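Local coordinates for bifunctional protein PutA (Bdellovibrio bacteriovorus, PDB 5UR2) that probably carries out both steps of L-proline oxidation to L-glutamate, joining a flavin-dependent proline dehydrogenase to an NAD+-dependent L-glutamate gamma-semialdehyde dehydrogenase, at residues 497-502 with 532-537; 536-541 with 692-697; 661-666 with 703-708. All blocks are in the same frame, centred on the assembly; numbering follows the deposited sequence.

Contact 1: residues 497-502 with 532-537; sequences VNIVIN and TEQAEQ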
loop_
_atom_site.group_PDB
_atom_site.type_symbol
_atom_site.label_atom_id
_atom_site.label_comp_id
_atom_site.label_asym_id
_atom_site.label_seq_id
_atom_site.Cartn_x
_atom_site.Cartn_y
_atom_site.Cartn_z
ATOM N N VAL B 497 -27.362 -31.260 8.183
ATOM C CA VAL B 497 -26.838 -30.122 7.440
ATOM C C VAL B 497 -27.307 -30.226 5.999
ATOM O O VAL B 497 -27.127 -31.263 5.349
ATOM C CB VAL B 497 -25.306 -30.038 7.531
ATOM C CG1 VAL B 497 -24.785 -28.956 6.593
ATOM C CG2 VAL B 497 -24.875 -29.725 8.978
ATOM N N ASN B 498 -27.896 -29.149 5.504
ATOM C CA ASN B 498 -28.383 -29.083 4.138
ATOM C C ASN B 498 -27.462 -28.223 3.294
ATOM O O ASN B 498 -26.736 -27.364 3.801
ATOM C CB ASN B 498 -29.804 -28.519 4.087
ATOM C CG ASN B 498 -30.820 -29.488 4.616
ATOM O OD1 ASN B 498 -30.716 -30.696 4.375
ATOM N ND2 ASN B 498 -31.825 -28.975 5.332
ATOM N N ILE B 499 -27.496 -28.485 1.987
ATOM C CA ILE B 499 -26.930 -27.570 1.010
ATOM C C ILE B 499 -27.758 -26.291 0.995
ATOM O O ILE B 499 -28.988 -26.331 1.150
ATOM C CB ILE B 499 -26.923 -28.244 -0.372
ATOM C CG1 ILE B 499 -26.211 -29.587 -0.301
ATOM C CG2 ILE B 499 -26.269 -27.356 -1.407
ATOM C CD1 ILE B 499 -26.784 -30.606 -1.279
ATOM N N VAL B 500 -27.105 -25.142 0.801
ATOM C CA VAL B 500 -27.818 -23.866 0.749
ATOM C C VAL B 500 -27.390 -23.097 -0.491
ATOM O O VAL B 500 -26.260 -22.607 -0.560
ATOM C CB VAL B 500 -27.593 -23.013 2.000
ATOM C CG1 VAL B 500 -28.454 -21.773 1.902
ATOM C CG2 VAL B 500 -27.944 -23.811 3.240
ATOM N N ILE B 501 -28.309 -22.939 -1.439
ATOM C CA ILE B 501 -28.059 -22.203 -2.674
ATOM C C ILE B 501 -29.151 -21.154 -2.847
ATOM O O ILE B 501 -30.341 -21.480 -2.785
ATOM C CB ILE B 501 -28.013 -23.153 -3.889
ATOM C CG1 ILE B 501 -26.900 -24.185 -3.707
ATOM C CG2 ILE B 501 -27.852 -22.379 -5.189
ATOM C CD1 ILE B 501 -26.866 -25.249 -4.808
ATOM N N ASN B 502 -28.750 -19.909 -3.116
ATOM C CA ASN B 502 -29.703 -18.800 -3.214
ATOM C C ASN B 502 -30.562 -18.718 -1.953
ATOM O O ASN B 502 -31.768 -18.501 -2.018
ATOM C CB ASN B 502 -30.597 -18.923 -4.459
ATOM C CG ASN B 502 -30.069 -18.145 -5.653
ATOM O OD1 ASN B 502 -29.353 -17.152 -5.510
ATOM N ND2 ASN B 502 -30.440 -18.581 -6.839
ATOM N N THR B 532 -23.048 -32.954 -8.677
ATOM C CA THR B 532 -22.450 -32.009 -9.601
ATOM C C THR B 532 -23.510 -31.101 -10.211
ATOM O O THR B 532 -23.235 -29.931 -10.503
ATOM C CB THR B 532 -21.704 -32.757 -10.702
ATOM O OG1 THR B 532 -22.627 -33.578 -11.399
ATOM C CG2 THR B 532 -20.661 -33.663 -10.095
ATOM N N GLU B 533 -24.731 -31.609 -10.386
ATOM C CA GLU B 533 -25.820 -30.747 -10.833
ATOM C C GLU B 533 -26.084 -29.645 -9.815
ATOM O O GLU B 533 -26.388 -28.507 -10.180
ATOM C CB GLU B 533 -27.087 -31.567 -11.081
ATOM C CG GLU B 533 -26.971 -32.628 -12.197
ATOM C CD GLU B 533 -26.412 -33.995 -11.746
ATOM O OE1 GLU B 533 -26.258 -34.244 -10.528
ATOM O OE2 GLU B 533 -26.133 -34.832 -12.633
ATOM N N GLN B 534 -25.985 -29.966 -8.529
ATOM C CA GLN B 534 -26.159 -28.924 -7.526
ATOM C C GLN B 534 -24.965 -27.982 -7.497
ATOM O O GLN B 534 -25.126 -26.790 -7.203
ATOM C CB GLN B 534 -26.426 -29.558 -6.163
ATOM C CG GLN B 534 -27.820 -30.220 -6.119
ATOM C CD GLN B 534 -28.030 -31.097 -4.914
ATOM O OE1 GLN B 534 -27.099 -31.768 -4.437
ATOM N NE2 GLN B 534 -29.276 -31.146 -4.435
ATOM N N ALA B 535 -23.762 -28.492 -7.782
ATOM C CA ALA B 535 -22.613 -27.605 -7.912
ATOM C C ALA B 535 -22.827 -26.630 -9.057
ATOM O O ALA B 535 -22.471 -25.451 -8.952
ATOM C CB ALA B 535 -21.335 -28.413 -8.126
ATOM N N GLU B 536 -23.447 -27.096 -10.149
ATOM C CA GLU B 536 -23.758 -26.198 -11.263
ATOM C C GLU B 536 -24.770 -25.126 -10.835
ATOM O O GLU B 536 -24.641 -23.954 -11.198
ATOM C CB GLU B 536 -24.264 -27.027 -12.456
ATOM C CG GLU B 536 -24.733 -26.244 -13.676
ATOM C CD GLU B 536 -23.606 -25.451 -14.338
ATOM O OE1 GLU B 536 -22.426 -25.864 -14.259
ATOM O OE2 GLU B 536 -23.898 -24.392 -14.923
ATOM N N GLN B 537 -25.773 -25.511 -10.050
ATOM C CA GLN B 537 -26.719 -24.544 -9.511
ATOM C C GLN B 537 -26.025 -23.536 -8.610
ATOM O O GLN B 537 -26.401 -22.359 -8.584
ATOM C CB GLN B 537 -27.841 -25.267 -8.759
ATOM C CG GLN B 537 -28.747 -26.118 -9.657
ATOM C CD GLN B 537 -29.620 -27.109 -8.872
ATOM O OE1 GLN B 537 -30.158 -26.789 -7.801
ATOM N NE2 GLN B 537 -29.755 -28.325 -9.408
#

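Contact 2: residues 536-541 with 692-697; sequences EQAMQA and NFLPGY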
loop_
_atom_site.group_PDB
_atom_site.type_symbol
_atom_site.label_atom_id
_atom_site.label_comp_id
_atom_site.label_asym_id
_atom_site.label_seq_id
_atom_site.Cartn_x
_atom_site.Cartn_y
_atom_site.Cartn_z
ATOM N N GLU B 536 -23.447 -27.096 -10.149
ATOM C CA GLU B 536 -23.758 -26.198 -11.263
ATOM C C GLU B 536 -24.770 -25.126 -10.835
ATOM O O GLU B 536 -24.641 -23.954 -11.198
ATOM C CB GLU B 536 -24.264 -27.027 -12.456
ATOM C CG GLU B 536 -24.733 -26.244 -13.676
ATOM C CD GLU B 536 -23.606 -25.451 -14.338
ATOM O OE1 GLU B 536 -22.426 -25.864 -14.259
ATOM O OE2 GLU B 536 -23.898 -24.392 -14.923
ATOM N N GLN B 537 -25.773 -25.511 -10.050
ATOM C CA GLN B 537 -26.719 -24.544 -9.511
ATOM C C GLN B 537 -26.025 -23.536 -8.610
ATOM O O GLN B 537 -26.401 -22.359 -8.584
ATOM C CB GLN B 537 -27.841 -25.267 -8.759
ATOM C CG GLN B 537 -28.747 -26.118 -9.657
ATOM C CD GLN B 537 -29.620 -27.109 -8.872
ATOM O OE1 GLN B 537 -30.158 -26.789 -7.801
ATOM N NE2 GLN B 537 -29.755 -28.325 -9.408
ATOM N N ALA B 538 -25.051 -23.985 -7.815
ATOM C CA ALA B 538 -24.306 -23.039 -6.991
ATOM C C ALA B 538 -23.525 -22.053 -7.862
ATOM O O ALA B 538 -23.543 -20.841 -7.620
ATOM C CB ALA B 538 -23.374 -23.796 -6.032
ATOM N N MET B 539 -22.847 -22.555 -8.893
ATOM C CA MET B 539 -22.098 -21.671 -9.786
ATOM C C MET B 539 -23.014 -20.669 -10.479
ATOM O O MET B 539 -22.662 -19.489 -10.609
ATOM C CB MET B 539 -21.328 -22.496 -10.816
ATOM C CG MET B 539 -20.201 -23.311 -10.223
ATOM S SD MET B 539 -18.972 -22.280 -9.397
ATOM C CE MET B 539 -18.509 -21.180 -10.737
ATOM N N GLN B 540 -24.178 -21.128 -10.958
ATOM C CA GLN B 540 -25.114 -20.236 -11.638
ATOM C C GLN B 540 -25.665 -19.184 -10.688
ATOM O O GLN B 540 -25.756 -18.007 -11.056
ATOM C CB GLN B 540 -26.268 -21.030 -12.275
ATOM C CG GLN B 540 -25.925 -21.785 -13.587
ATOM C CD GLN B 540 -25.495 -20.860 -14.727
ATOM O OE1 GLN B 540 -25.863 -19.686 -14.766
ATOM N NE2 GLN B 540 -24.704 -21.394 -15.658
ATOM N N ALA B 541 -26.042 -19.588 -9.464
ATOM C CA ALA B 541 -26.563 -18.629 -8.485
ATOM C C ALA B 541 -25.526 -17.555 -8.138
ATOM O O ALA B 541 -25.862 -16.367 -8.026
ATOM C CB ALA B 541 -27.021 -19.359 -7.220
ATOM N N ASN B 692 -22.748 -19.074 -1.353
ATOM C CA ASN B 692 -23.455 -20.341 -1.471
ATOM C C ASN B 692 -22.696 -21.441 -0.743
ATOM O O ASN B 692 -21.463 -21.481 -0.763
ATOM C CB ASN B 692 -23.674 -20.719 -2.937
ATOM C CG ASN B 692 -24.413 -19.634 -3.701
ATOM O OD1 ASN B 692 -25.644 -19.615 -3.740
ATOM N ND2 ASN B 692 -23.659 -18.683 -4.256
ATOM N N PHE B 693 -23.451 -22.332 -0.107
ATOM C CA PHE B 693 -22.936 -23.349 0.802
ATOM C C PHE B 693 -23.060 -24.714 0.134
ATOM O O PHE B 693 -24.173 -25.238 -0.019
ATOM C CB PHE B 693 -23.713 -23.316 2.106
ATOM C CG PHE B 693 -23.238 -24.307 3.130
ATOM C CD1 PHE B 693 -21.978 -24.192 3.697
ATOM C CD2 PHE B 693 -24.082 -25.312 3.578
ATOM C CE1 PHE B 693 -21.562 -25.079 4.682
ATOM C CE2 PHE B 693 -23.675 -26.209 4.558
ATOM C CZ PHE B 693 -22.417 -26.097 5.109
ATOM N N LEU B 694 -21.919 -25.293 -0.245
ATOM C CA LEU B 694 -21.867 -26.476 -1.104
ATOM C C LEU B 694 -21.065 -27.584 -0.431
ATOM O O LEU B 694 -19.943 -27.893 -0.854
ATOM C CB LEU B 694 -21.252 -26.123 -2.462
ATOM C CG LEU B 694 -21.314 -27.234 -3.524
ATOM C CD1 LEU B 694 -22.734 -27.417 -4.041
ATOM C CD2 LEU B 694 -20.364 -26.959 -4.665
ATOM N N PRO B 695 -21.623 -28.227 0.594
ATOM C CA PRO B 695 -20.934 -29.377 1.195
ATOM C C PRO B 695 -20.848 -30.552 0.224
ATOM O O PRO B 695 -21.669 -30.704 -0.689
ATOM C CB PRO B 695 -21.807 -29.713 2.412
ATOM C CG PRO B 695 -23.157 -29.201 2.051
ATOM C CD PRO B 695 -22.933 -27.975 1.226
ATOM N N GLY B 696 -19.823 -31.373 0.402
ATOM C CA GLY B 696 -19.651 -32.523 -0.464
ATOM C C GLY B 696 -18.205 -32.978 -0.505
ATOM O O GLY B 696 -17.369 -32.531 0.281
ATOM N N TYR B 697 -17.936 -33.890 -1.443
ATOM C CA TYR B 697 -16.617 -34.491 -1.570
ATOM C C TYR B 697 -15.733 -33.594 -2.425
ATOM O O TYR B 697 -16.160 -33.118 -3.482
ATOM C CB TYR B 697 -16.707 -35.896 -2.179
ATOM C CG TYR B 697 -17.487 -36.840 -1.303
ATOM C CD1 TYR B 697 -16.944 -37.318 -0.104
ATOM C CD2 TYR B 697 -18.780 -37.213 -1.638
ATOM C CE1 TYR B 697 -17.678 -38.178 0.731
ATOM C CE2 TYR B 697 -19.523 -38.062 -0.814
ATOM C CZ TYR B 697 -18.966 -38.546 0.369
ATOM O OH TYR B 697 -19.705 -39.388 1.183
#

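Contact 3: residues 661-666 with 703-708; sequences TVVMKP and EYIVNH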
loop_
_atom_site.group_PDB
_atom_site.type_symbol
_atom_site.label_atom_id
_atom_site.label_comp_id
_atom_site.label_asym_id
_atom_site.label_seq_id
_atom_site.Cartn_x
_atom_site.Cartn_y
_atom_site.Cartn_z
ATOM N N THR B 661 -18.676 -12.839 -5.528
ATOM C CA THR B 661 -19.580 -13.821 -4.939
ATOM C C THR B 661 -18.815 -15.122 -4.715
ATOM O O THR B 661 -17.695 -15.301 -5.206
ATOM C CB THR B 661 -20.830 -14.037 -5.806
ATOM O OG1 THR B 661 -20.461 -14.511 -7.101
ATOM C CG2 THR B 661 -21.587 -12.711 -5.964
ATOM N N VAL B 662 -19.420 -16.030 -3.949
ATOM C CA VAL B 662 -18.693 -17.144 -3.348
ATOM C C VAL B 662 -19.493 -18.436 -3.446
ATOM O O VAL B 662 -20.698 -18.457 -3.184
ATOM C CB VAL B 662 -18.373 -16.852 -1.863
ATOM C CG1 VAL B 662 -17.794 -18.092 -1.200
ATOM C CG2 VAL B 662 -17.424 -15.671 -1.740
ATOM N N VAL B 663 -18.818 -19.521 -3.822
ATOM C CA VAL B 663 -19.295 -20.875 -3.569
ATOM C C VAL B 663 -18.286 -21.500 -2.616
ATOM O O VAL B 663 -17.112 -21.665 -2.973
ATOM C CB VAL B 663 -19.418 -21.710 -4.844
ATOM C CG1 VAL B 663 -19.930 -23.114 -4.480
ATOM C CG2 VAL B 663 -20.328 -21.018 -5.856
ATOM N N MET B 664 -18.712 -21.813 -1.402
ATOM C CA MET B 664 -17.801 -22.395 -0.428
ATOM C C MET B 664 -18.080 -23.891 -0.306
ATOM O O MET B 664 -19.237 -24.311 -0.180
ATOM C CB MET B 664 -17.892 -21.695 0.931
ATOM C CG MET B 664 -19.260 -21.712 1.592
ATOM S SD MET B 664 -19.096 -21.144 3.300
ATOM C CE MET B 664 -20.693 -20.433 3.603
ATOM N N LYS B 665 -17.008 -24.682 -0.397
ATOM C CA LYS B 665 -17.006 -26.135 -0.298
ATOM C C LYS B 665 -16.232 -26.501 0.961
ATOM O O LYS B 665 -15.000 -26.626 0.928
ATOM C CB LYS B 665 -16.350 -26.751 -1.539
ATOM C CG LYS B 665 -16.930 -28.085 -1.970
ATOM C CD LYS B 665 -16.789 -29.153 -0.908
ATOM C CE LYS B 665 -15.339 -29.576 -0.741
ATOM N NZ LYS B 665 -15.169 -30.647 0.287
ATOM N N PRO B 666 -16.897 -26.671 2.093
ATOM C CA PRO B 666 -16.175 -26.950 3.341
ATOM C C PRO B 666 -15.648 -28.377 3.378
ATOM O O PRO B 666 -16.095 -29.260 2.641
ATOM C CB PRO B 666 -17.247 -26.737 4.417
ATOM C CG PRO B 666 -18.537 -27.168 3.699
ATOM C CD PRO B 666 -18.362 -26.692 2.265
ATOM N N GLU B 703 -13.683 -30.234 -7.151
ATOM C CA GLU B 703 -13.110 -30.250 -8.489
ATOM C C GLU B 703 -13.992 -29.500 -9.474
ATOM O O GLU B 703 -13.499 -28.714 -10.298
ATOM C CB GLU B 703 -12.913 -31.699 -8.949
ATOM C CG GLU B 703 -12.233 -31.837 -10.314
ATOM C CD GLU B 703 -10.722 -31.647 -10.274
ATOM O OE1 GLU B 703 -10.154 -31.496 -9.170
ATOM O OE2 GLU B 703 -10.098 -31.656 -11.357
ATOM N N TYR B 704 -15.306 -29.692 -9.371
ATOM C CA TYR B 704 -16.225 -29.083 -10.330
ATOM C C TYR B 704 -16.164 -27.559 -10.265
ATOM O O TYR B 704 -16.150 -26.890 -11.304
ATOM C CB TYR B 704 -17.647 -29.588 -10.077
ATOM C CG TYR B 704 -18.648 -29.194 -11.147
ATOM C CD1 TYR B 704 -19.337 -27.993 -11.055
ATOM C CD2 TYR B 704 -18.910 -30.029 -12.248
ATOM C CE1 TYR B 704 -20.248 -27.615 -12.025
ATOM C CE2 TYR B 704 -19.834 -29.659 -13.233
ATOM C CZ TYR B 704 -20.500 -28.442 -13.101
ATOM O OH TYR B 704 -21.419 -28.022 -14.030
ATOM N N ILE B 705 -16.139 -26.982 -9.058
ATOM C CA ILE B 705 -16.119 -25.523 -9.001
ATOM C C ILE B 705 -14.719 -24.992 -9.307
ATOM O O ILE B 705 -14.581 -23.883 -9.825
ATOM C CB ILE B 705 -16.649 -24.989 -7.654
ATOM C CG1 ILE B 705 -15.760 -25.408 -6.482
ATOM C CG2 ILE B 705 -18.109 -25.402 -7.432
ATOM C CD1 ILE B 705 -16.255 -24.838 -5.145
ATOM N N VAL B 706 -13.671 -25.774 -9.037
ATOM C CA VAL B 706 -12.332 -25.385 -9.478
ATOM C C VAL B 706 -12.286 -25.298 -10.997
ATOM O O VAL B 706 -11.708 -24.360 -11.561
ATOM C CB VAL B 706 -11.270 -26.363 -8.935
ATOM C CG1 VAL B 706 -9.977 -26.284 -9.759
ATOM C CG2 VAL B 706 -10.961 -26.058 -7.473
ATOM N N ASN B 707 -12.911 -26.262 -11.681
ATOM C CA ASN B 707 -12.815 -26.365 -13.130
ATOM C C ASN B 707 -13.794 -25.477 -13.879
ATOM O O ASN B 707 -13.606 -25.279 -15.078
ATOM C CB ASN B 707 -13.046 -27.816 -13.591
ATOM C CG ASN B 707 -11.880 -28.732 -13.236
ATOM O OD1 ASN B 707 -10.733 -28.294 -13.182
ATOM N ND2 ASN B 707 -12.160 -30.021 -13.082
ATOM N N HIS B 708 -14.811 -24.928 -13.217
ATOM C CA HIS B 708 -15.895 -24.265 -13.932
ATOM C C HIS B 708 -15.425 -23.000 -14.656
ATOM O O HIS B 708 -14.528 -22.289 -14.200
ATOM C CB HIS B 708 -17.012 -23.902 -12.955
ATOM C CG HIS B 708 -18.322 -23.631 -13.620
ATOM N ND1 HIS B 708 -18.620 -22.418 -14.201
ATOM C CD2 HIS B 708 -19.410 -24.418 -13.806
ATOM C CE1 HIS B 708 -19.834 -22.471 -14.723
ATOM N NE2 HIS B 708 -20.335 -23.673 -14.496
#

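Contact 1: residues 497-502 with 532-537
Ile501 and Ile499 of strand 495-501, in a small four-stranded mixed sheet, pack on Gln534 and Gln537 at the start of helix 532-549. Ile501 makes the larger share of the contact. Its CD1 lies 3.3 Å from Gln534 O and 4.1 Å from Gln537 CB. Its CG2 branch rests against the helix backbone at Gln537, 3.7 Å from Gln537 O. One isoleucine thus spans a helical turn with two methyl groups. Ile499 meets a side chain instead: its CD1 touches the amide end of Gln534, 3.4 Å from OE1, and the two side chains cross at about a right angle. Both CB atoms face the helix. CG1 stands beside the backbone N in both, and the extended chi2 of Ile501 (175°) carries its CD1 out to the helix.

The Gln534 amide is set from outside the pair. OE1 accepts from Thr531 N, and NE2 donates to Gln507 O. Leu506 of the neighbouring strand packs on Ile499, Ile501 and Gln537. The contact is mainly methyl groups against carbonyl and amide oxygens, with one aliphatic touch at Gln537 CB. Van der Waals fit seats the helix on the strand, while the polar end of Gln534 is satisfied elsewhere.

Contact 2: residues 536-541 with 692-697
Ala538 and Ala541 of helix 532-549 pack on Asn692 and Leu694 in a buried helix-on-sheet contact of the Rossmann-type aldehyde dehydrogenase region. Strand 691-693 pairs in parallel with strand 661-665, and helix 671-684 links the two in a beta-alpha-beta crossover. Phe693 points away from helix 532-549 and packs on helix 671-684. Asn692 and Leu694 point the other way, so the two helices cover opposite faces of the strand and the residue after it.

Small side chains let the helix come close. The CA atoms of Ala538 and Asn692 are 6.2 Å apart. The apolar part is a single meeting of methyls: Ala538 CB lies 4.2 Å from Leu694 CD1. Leu694 holds CG anti to the backbone N, chi1 -172°, and leans with CD1 toward Ala538. Val663 on the adjacent strand touches both residues and widens this apolar patch.

The Asn692 side chain is polar but well satisfied in its buried setting. ND2 donates to Gly689 O and Val662 O, and OD1 accepts from Asn502 N. These bonds hold the amide's rotation and link it to strand 661-665 and to the loop after strand 495-501. With both ND2 partners supplied there, the amide meets the helix by packing; ND2 stays 4.0 Å from Ala538 O. On the far side of the helix, Gln540 NE2 reaches Glu536 OE2 one turn back, with an N-H...O angle of 166°. At the strand, the last touch is Asn692 OD1, 3.8 Å from Ala541 CB.

Contact 3: residues 661-666 with 703-708
Ile705 carries the helix side of this contact alone, packing between Val663 and Lys665 of strand 661-665. The tight part is buried and mostly apolar. Ile705 CD1 lies 4.1 Å from Val663 CG1. It is equally near Lys665 CB, and 3.9 Å from Val663 O. The CG2 branch of Ile705 is 4.2 Å from the same Val663 CG1, the two side chains crossing at a slant. Ile705 has CG1 set between its backbone N and carbonyl carbon, chi1 64°. The chain is extended from there, and its terminal methyl reaches the strand between the two alternate residues that point at the helix.

Lys665 gives only the root of its side chain to this packing. The chain bends at chi2 and chi3, and the ammonium group leaves the helix. NZ donates to Pro666 O at 2.9 Å, from above the carbonyl plane, and to Gly696 O.

The far side of the helix takes no part in the packing and is partly open to solvent. There Asn707 ND2 donates to Glu703 OE2 over 3.1 Å, a bent bond with an N-H...O angle of 146°. Glu703 OE1 also bonds to His725 NE2.

Helix 698-707 leads from strand 691-693 to strand 711-717, passing over strands 661-665 and 623-638. This crossover between the two halves of the parallel core is typical of a Rossmann fold.

In the fold
From the N terminus, strand 495-501 comes first. Contact 1 closes a loop of 29 residues, which holds three further strands of a small mixed sheet and ends on helix 532-549. Contact 2 starts on that same helix, sharing Glu536 and Gln537, and spans 150 residues to strand 691-693. Contact 3 crosses it: its strand 661-665 lies within that span, and its helix 698-707 comes after it. The two strands are neighbours in the Rossmann sheet, paired in parallel, with Asn692 N to Val662 O among their bonds. Strand 495-501 bonds to strand 691-693 through Val500 O and Phe693 N. Together the contacts tie the small sheet and two helices to the Rossmann sheet.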